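Local coordinates for protein RNA methyltransferase, TrmH family (Porphyromonas gingivalis, PDB 2I6D) that probably binds RNA and methylates it, using the knotted fold of class IV-like SAM-binding methyltransferases, at residues Phe42-Met47 against Pro61-Val66; Phe28-Pro33 against Ala89-Pro94. All coordinates share one frame; numbering follows the deposited sequence. Where two conformers were deposited one is given.

Contact 1. Residues Phe42-Met47 against Pro61-Val66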
loop_
_atom_site.group_PDB
_atom_site.type_symbol
_atom_site.label_atom_id
_atom_site.label_comp_id
_atom_site.label_asym_id
_atom_site.label_seq_id
_atom_site.Cartn_x
_atom_site.Cartn_y
_atom_site.Cartn_z
ATOM N N PHE A 42 -12.983 -6.177 4.838
ATOM C CA PHE A 42 -11.784 -6.849 4.299
ATOM C C PHE A 42 -10.693 -7.165 5.328
ATOM O O PHE A 42 -9.663 -7.784 5.000
ATOM C CB PHE A 42 -11.202 -6.011 3.174
ATOM C CG PHE A 42 -12.149 -5.824 2.033
ATOM C CD1 PHE A 42 -12.356 -6.844 1.113
ATOM C CD2 PHE A 42 -12.872 -4.643 1.911
ATOM C CE1 PHE A 42 -13.269 -6.679 0.064
ATOM C CE2 PHE A 42 -13.771 -4.462 0.854
ATOM C CZ PHE A 42 -13.971 -5.485 -0.067
ATOM N N TYR A 43 -10.894 -6.693 6.547
ATOM C CA TYR A 43 -9.916 -6.814 7.624
ATOM C C TYR A 43 -10.654 -7.219 8.860
ATOM O O TYR A 43 -11.838 -6.932 8.990
ATOM C CB TYR A 43 -9.174 -5.482 7.878
ATOM C CG TYR A 43 -8.238 -5.171 6.759
ATOM C CD1 TYR A 43 -6.900 -5.583 6.809
ATOM C CD2 TYR A 43 -8.706 -4.522 5.612
ATOM C CE1 TYR A 43 -6.051 -5.330 5.757
ATOM C CE2 TYR A 43 -7.876 -4.292 4.534
ATOM C CZ TYR A 43 -6.543 -4.682 4.619
ATOM O OH TYR A 43 -5.712 -4.434 3.553
ATOM N N ARG A 44 -9.943 -7.895 9.754
ATOM C CA ARG A 44 -10.532 -8.403 10.974
ATOM C C ARG A 44 -10.463 -7.302 12.014
ATOM O O ARG A 44 -9.384 -6.956 12.474
ATOM C CB ARG A 44 -9.732 -9.602 11.455
ATOM C CG ARG A 44 -10.545 -10.680 12.134
ATOM C CD ARG A 44 -11.095 -10.211 13.444
ATOM N NE ARG A 44 -11.727 -11.308 14.178
ATOM C CZ ARG A 44 -12.312 -11.176 15.367
ATOM N NH1 ARG A 44 -12.856 -12.250 15.965
ATOM N NH2 ARG A 44 -12.347 -9.979 15.967
ATOM N N CYS A 45 -11.617 -6.780 12.403
ATOM C CA CYS A 45 -11.657 -5.698 13.381
ATOM C C CYS A 45 -11.621 -6.230 14.833
ATOM O O CYS A 45 -12.433 -7.073 15.214
ATOM C CB CYS A 45 -12.874 -4.808 13.130
ATOM S SG CYS A 45 -12.942 -3.425 14.298
ATOM N N ARG A 46 -10.658 -5.728 15.606
ATOM C CA ARG A 46 -10.386 -6.085 17.001
ATOM C C ARG A 46 -11.085 -5.105 17.959
ATOM O O ARG A 46 -11.534 -5.461 19.047
ATOM C CB ARG A 46 -8.858 -5.974 17.169
ATOM C CG ARG A 46 -8.219 -6.481 18.456
ATOM C CD ARG A 46 -6.701 -6.581 18.238
ATOM N NE ARG A 46 -5.932 -6.571 19.475
ATOM C CZ ARG A 46 -4.630 -6.840 19.560
ATOM N NH1 ARG A 46 -4.018 -6.814 20.739
ATOM N NH2 ARG A 46 -3.938 -7.147 18.473
HETATM N N MSE A 47 -11.098 -3.837 17.549
HETATM C CA MSE A 47 -11.582 -2.757 18.391
HETATM C C MSE A 47 -12.114 -1.625 17.513
HETATM O O MSE A 47 -11.550 -1.336 16.458
HETATM C CB MSE A 47 -10.445 -2.260 19.281
HETATM C CG MSE A 47 -10.728 -0.967 20.002
HETATM SE SE MSE A 47 -9.392 -0.623 21.427
HETATM C CE MSE A 47 -10.339 -1.470 22.895
ATOM N N PRO A 61 -18.845 -4.568 13.936
ATOM C CA PRO A 61 -17.969 -5.686 13.590
ATOM C C PRO A 61 -18.284 -6.890 14.465
ATOM O O PRO A 61 -18.578 -6.733 15.655
ATOM C CB PRO A 61 -16.569 -5.168 13.938
ATOM C CG PRO A 61 -16.707 -3.690 14.136
ATOM C CD PRO A 61 -18.114 -3.448 14.548
ATOM N N HIS A 62 -18.246 -8.075 13.871
ATOM C CA HIS A 62 -18.459 -9.278 14.662
ATOM C C HIS A 62 -17.260 -9.526 15.581
ATOM O O HIS A 62 -16.089 -9.518 15.166
ATOM C CB HIS A 62 -18.797 -10.495 13.789
ATOM C CG HIS A 62 -20.262 -10.822 13.744
ATOM N ND1 HIS A 62 -21.095 -10.393 12.731
ATOM C CD2 HIS A 62 -21.041 -11.542 14.588
ATOM C CE1 HIS A 62 -22.321 -10.836 12.953
ATOM N NE2 HIS A 62 -22.315 -11.536 14.073
ATOM N N ASP A 63 -17.567 -9.688 16.864
ATOM C CA ASP A 63 -16.544 -10.003 17.866
ATOM C C ASP A 63 -15.438 -8.954 18.026
ATOM O O ASP A 63 -14.260 -9.287 18.124
ATOM C CB ASP A 63 -15.922 -11.380 17.575
ATOM C CG ASP A 63 -15.240 -11.975 18.792
ATOM O OD1 ASP A 63 -15.836 -11.922 19.890
ATOM O OD2 ASP A 63 -14.106 -12.471 18.650
ATOM N N ALA A 64 -15.819 -7.684 18.055
ATOM C CA ALA A 64 -14.864 -6.629 18.347
ATOM C C ALA A 64 -15.229 -5.956 19.661
ATOM O O ALA A 64 -16.382 -5.978 20.079
ATOM C CB ALA A 64 -14.804 -5.604 17.206
ATOM N N GLU A 65 -14.238 -5.384 20.322
ATOM C CA GLU A 65 -14.513 -4.465 21.407
ATOM C C GLU A 65 -14.916 -3.087 20.852
ATOM O O GLU A 65 -14.109 -2.393 20.212
ATOM C CB GLU A 65 -13.314 -4.345 22.322
ATOM C CG GLU A 65 -13.572 -3.439 23.484
ATOM C CD GLU A 65 -12.860 -3.894 24.720
ATOM O OE1 GLU A 65 -13.396 -3.633 25.815
ATOM O OE2 GLU A 65 -11.772 -4.514 24.584
ATOM N N VAL A 66 -16.168 -2.714 21.102
ATOM C CA VAL A 66 -16.736 -1.477 20.604
ATOM C C VAL A 66 -16.961 -0.529 21.771
ATOM O O VAL A 66 -17.625 -0.893 22.754
ATOM C CB VAL A 66 -18.061 -1.742 19.853
ATOM C CG1 VAL A 66 -18.687 -0.438 19.393
ATOM C CG2 VAL A 66 -17.805 -2.666 18.662
#
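NH2 of Arg-44 bridges two carbonyl oxygens, one on each side of the contact. NH2 of Arg-44 gives a hydrogen bond of 3.0 Å to O of Asp-63 and another of the same length to O of Cys-45 in its own segment. The first is fairly straight, at 154° at the hydrogen. The second is more bent. In both, the nitrogen sits above the plane of the carbonyl. NH1 of Arg-44 reaches OD2 of Asp-63, also at 3.0 Å, in a salt bridge. That oxygen lies in the guanidinium plane and uses its anti lone pair. The carboxylate is turned steeply against the guanidinium, with planes 74° apart. Arg-44 thus takes hold of Asp-63 end-on, with one nitrogen on the side chain and one on the backbone. The three bonds fix the rotation of the guanidinium. The kink of the arginine chain at chi2 (-68°) brings its end across to the other segment. Asp-63 lies in a type II turn, Pro-61 to Ala-64, that leads into strand 65-69. This strand and strand 45-51 are the parallel neighbours of a beta-alpha-beta unit, with helix 52-56 between them. N of Glu-65 bonds to O of Arg-46, and Met-47 pairs with Glu-65. Arg-46 and Met-47 together face Val-90 as a classic beta bulge. The guanidinium of Arg-46 turns elsewhere, to a salt bridge with Glu-25. SG of Cys-45 meets CG of Pro-61 at 3.8 Å. CB of Ala-64 rests against O of Cys-45. Beyond the turn, the selenomethionine Met-47 and Glu-65 run side by side in the same direction. CE of Met-47 lies 3.8 Å from CG of Glu-65, and both side chains touch Gln-9 of helix 7-15.

Contact 2. Residues Phe28-Pro33 against Ala89-Pro94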
loop_
_atom_site.group_PDB
_atom_site.type_symbol
_atom_site.label_atom_id
_atom_site.label_comp_id
_atom_site.label_asym_id
_atom_site.label_seq_id
_atom_site.Cartn_x
_atom_site.Cartn_y
_atom_site.Cartn_z
ATOM N N PHE A 28 -3.073 -2.872 13.426
ATOM C CA PHE A 28 -2.837 -1.507 12.957
ATOM C C PHE A 28 -4.139 -0.745 13.050
ATOM O O PHE A 28 -5.231 -1.353 13.035
ATOM C CB PHE A 28 -2.276 -1.495 11.519
ATOM C CG PHE A 28 -3.274 -1.922 10.462
ATOM C CD1 PHE A 28 -3.995 -0.969 9.747
ATOM C CD2 PHE A 28 -3.519 -3.264 10.214
ATOM C CE1 PHE A 28 -4.907 -1.354 8.765
ATOM C CE2 PHE A 28 -4.456 -3.667 9.213
ATOM C CZ PHE A 28 -5.141 -2.702 8.503
ATOM N N ALA A 29 -4.048 0.579 13.150
ATOM C CA ALA A 29 -5.229 1.402 13.286
ATOM C C ALA A 29 -5.559 2.152 11.989
ATOM O O ALA A 29 -4.671 2.475 11.168
ATOM C CB ALA A 29 -5.059 2.397 14.445
ATOM N N VAL A 30 -6.834 2.466 11.857
ATOM C CA VAL A 30 -7.401 3.227 10.742
ATOM C C VAL A 30 -8.365 4.226 11.351
ATOM O O VAL A 30 -9.177 3.871 12.246
ATOM C CB VAL A 30 -8.153 2.292 9.756
ATOM C CG1 VAL A 30 -8.776 3.069 8.552
ATOM C CG2 VAL A 30 -7.203 1.174 9.241
ATOM N N GLU A 31 -8.275 5.464 10.889
ATOM C CA GLU A 31 -9.103 6.551 11.419
ATOM C C GLU A 31 -10.092 7.144 10.417
ATOM O O GLU A 31 -9.799 7.333 9.224
ATOM C CB GLU A 31 -8.239 7.650 12.027
ATOM C CG GLU A 31 -7.240 7.138 13.080
ATOM C CD GLU A 31 -6.511 8.305 13.747
ATOM O OE1 GLU A 31 -7.102 9.397 13.811
ATOM O OE2 GLU A 31 -5.344 8.150 14.175
ATOM N N GLY A 32 -11.281 7.424 10.928
ATOM C CA GLY A 32 -12.275 8.167 10.191
ATOM C C GLY A 32 -13.297 7.281 9.510
ATOM O O GLY A 32 -12.979 6.179 9.116
ATOM N N PRO A 33 -14.537 7.767 9.365
ATOM C CA PRO A 33 -15.600 6.932 8.807
ATOM C C PRO A 33 -15.352 6.420 7.388
ATOM O O PRO A 33 -15.812 5.335 7.055
ATOM C CB PRO A 33 -16.838 7.859 8.794
ATOM C CG PRO A 33 -16.323 9.255 9.063
ATOM C CD PRO A 33 -15.006 9.110 9.772
ATOM N N ALA A 89 -10.526 2.529 14.298
ATOM C CA ALA A 89 -10.655 1.064 14.296
ATOM C C ALA A 89 -9.287 0.442 14.481
ATOM O O ALA A 89 -8.290 0.990 14.032
ATOM C CB ALA A 89 -11.292 0.584 12.946
ATOM N N VAL A 90 -9.235 -0.726 15.118
ATOM C CA VAL A 90 -8.017 -1.492 15.148
ATOM C C VAL A 90 -8.318 -2.784 14.388
ATOM O O VAL A 90 -9.288 -3.484 14.716
ATOM C CB VAL A 90 -7.543 -1.804 16.581
ATOM C CG1 VAL A 90 -6.302 -2.719 16.514
ATOM C CG2 VAL A 90 -7.187 -0.497 17.344
ATOM N N PHE A 91 -7.504 -3.074 13.377
ATOM C CA PHE A 91 -7.637 -4.290 12.576
ATOM C C PHE A 91 -6.434 -5.164 12.774
ATOM O O PHE A 91 -5.335 -4.661 13.056
ATOM C CB PHE A 91 -7.694 -3.952 11.087
ATOM C CG PHE A 91 -8.923 -3.193 10.677
ATOM C CD1 PHE A 91 -10.176 -3.816 10.636
ATOM C CD2 PHE A 91 -8.822 -1.867 10.278
ATOM C CE1 PHE A 91 -11.325 -3.102 10.240
ATOM C CE2 PHE A 91 -9.960 -1.154 9.850
ATOM C CZ PHE A 91 -11.210 -1.780 9.841
ATOM N N ASP A 92 -6.624 -6.475 12.589
ATOM C CA ASP A 92 -5.522 -7.398 12.509
ATOM C C ASP A 92 -4.670 -7.119 11.280
ATOM O O ASP A 92 -5.186 -6.929 10.165
ATOM C CB ASP A 92 -6.043 -8.833 12.385
ATOM C CG ASP A 92 -6.551 -9.400 13.697
ATOM O OD1 ASP A 92 -6.456 -8.726 14.751
ATOM O OD2 ASP A 92 -7.035 -10.547 13.649
ATOM N N LEU A 93 -3.361 -7.125 11.486
ATOM C CA LEU A 93 -2.410 -7.130 10.399
ATOM C C LEU A 93 -2.609 -8.456 9.649
ATOM O O LEU A 93 -2.644 -9.516 10.279
ATOM C CB LEU A 93 -1.013 -7.043 11.012
ATOM C CG LEU A 93 0.145 -6.314 10.354
ATOM C CD1 LEU A 93 -0.239 -4.919 9.945
ATOM C CD2 LEU A 93 1.308 -6.267 11.334
ATOM N N PRO A 94 -2.790 -8.408 8.315
ATOM C CA PRO A 94 -3.008 -9.612 7.527
ATOM C C PRO A 94 -1.893 -10.605 7.775
ATOM O O PRO A 94 -0.736 -10.209 7.928
ATOM C CB PRO A 94 -2.940 -9.118 6.079
ATOM C CG PRO A 94 -3.247 -7.714 6.138
ATOM C CD PRO A 94 -2.821 -7.196 7.484
#
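Phe-28 and Phe-91 exchange two backbone hydrogen bonds, N to O each way and each 2.9 Å long. Val-30 and Ala-89 form the next hydrogen-bonded pair, with N of Ala-89 to O of Val-30 at 2.8 Å. Ala-29 and Val-90 lie between them as a non-hydrogen-bonded pair. The side chains of Phe-28, Val-30, Ala-89 and Phe-91 share one face of the sheet. There CB of Phe-91 lies over the Phe-28 ring, off its centre, in a CH-pi contact 4.2 Å from the centroid. The two rings meet obliquely, with planes at 40°. CG2 of Val-30 comes to the edge of the Phe-91 ring, 3.6 Å from CD2. Phe-28 has CG between the backbone N and the carbonyl carbon (chi1 70°), which swings its ring over the partner strand. CD2 of Phe-28 then meets CD1 of Leu-93 at 3.7 Å. Outside this layer, helix 33-39 packs on Phe-28 and Val-30 through Met-39, and on Ala-89 through Val-36. On the opposite face, Phe-12 and Leu-13 of helix 7-15 touch Val-90. This is an antiparallel pair at the margin of a four-stranded mixed beta sheet flanked by these helices; strand 27-31 belongs to what is probably the substrate-binding domain.

How the contacts relate
After helices 7-15 and 19-25 the chain lays down strand 27-31, the outermost strand on one side of the mixed sheet. Helix 33-39 leads to strand 45-51. Contact 1 closes a short loop there, once helix 52-56 has carried the chain to strand 65-69 on the other margin. The chain then returns as strand 87-92, inserted between strands 27-31 and 45-51. Contact 2 closes that longer loop, and contact 1 is nested inside it. The two meet where strands 45-51 and 87-92 are neighbours: probable hydrogen bonds run from N of Arg-46 to O of Val-90 and from N of Val-90 to O of Met-47. Tyr-43 and Cys-45 pack on Phe-91. With these bonds the two contacts tie all four strands into one sheet.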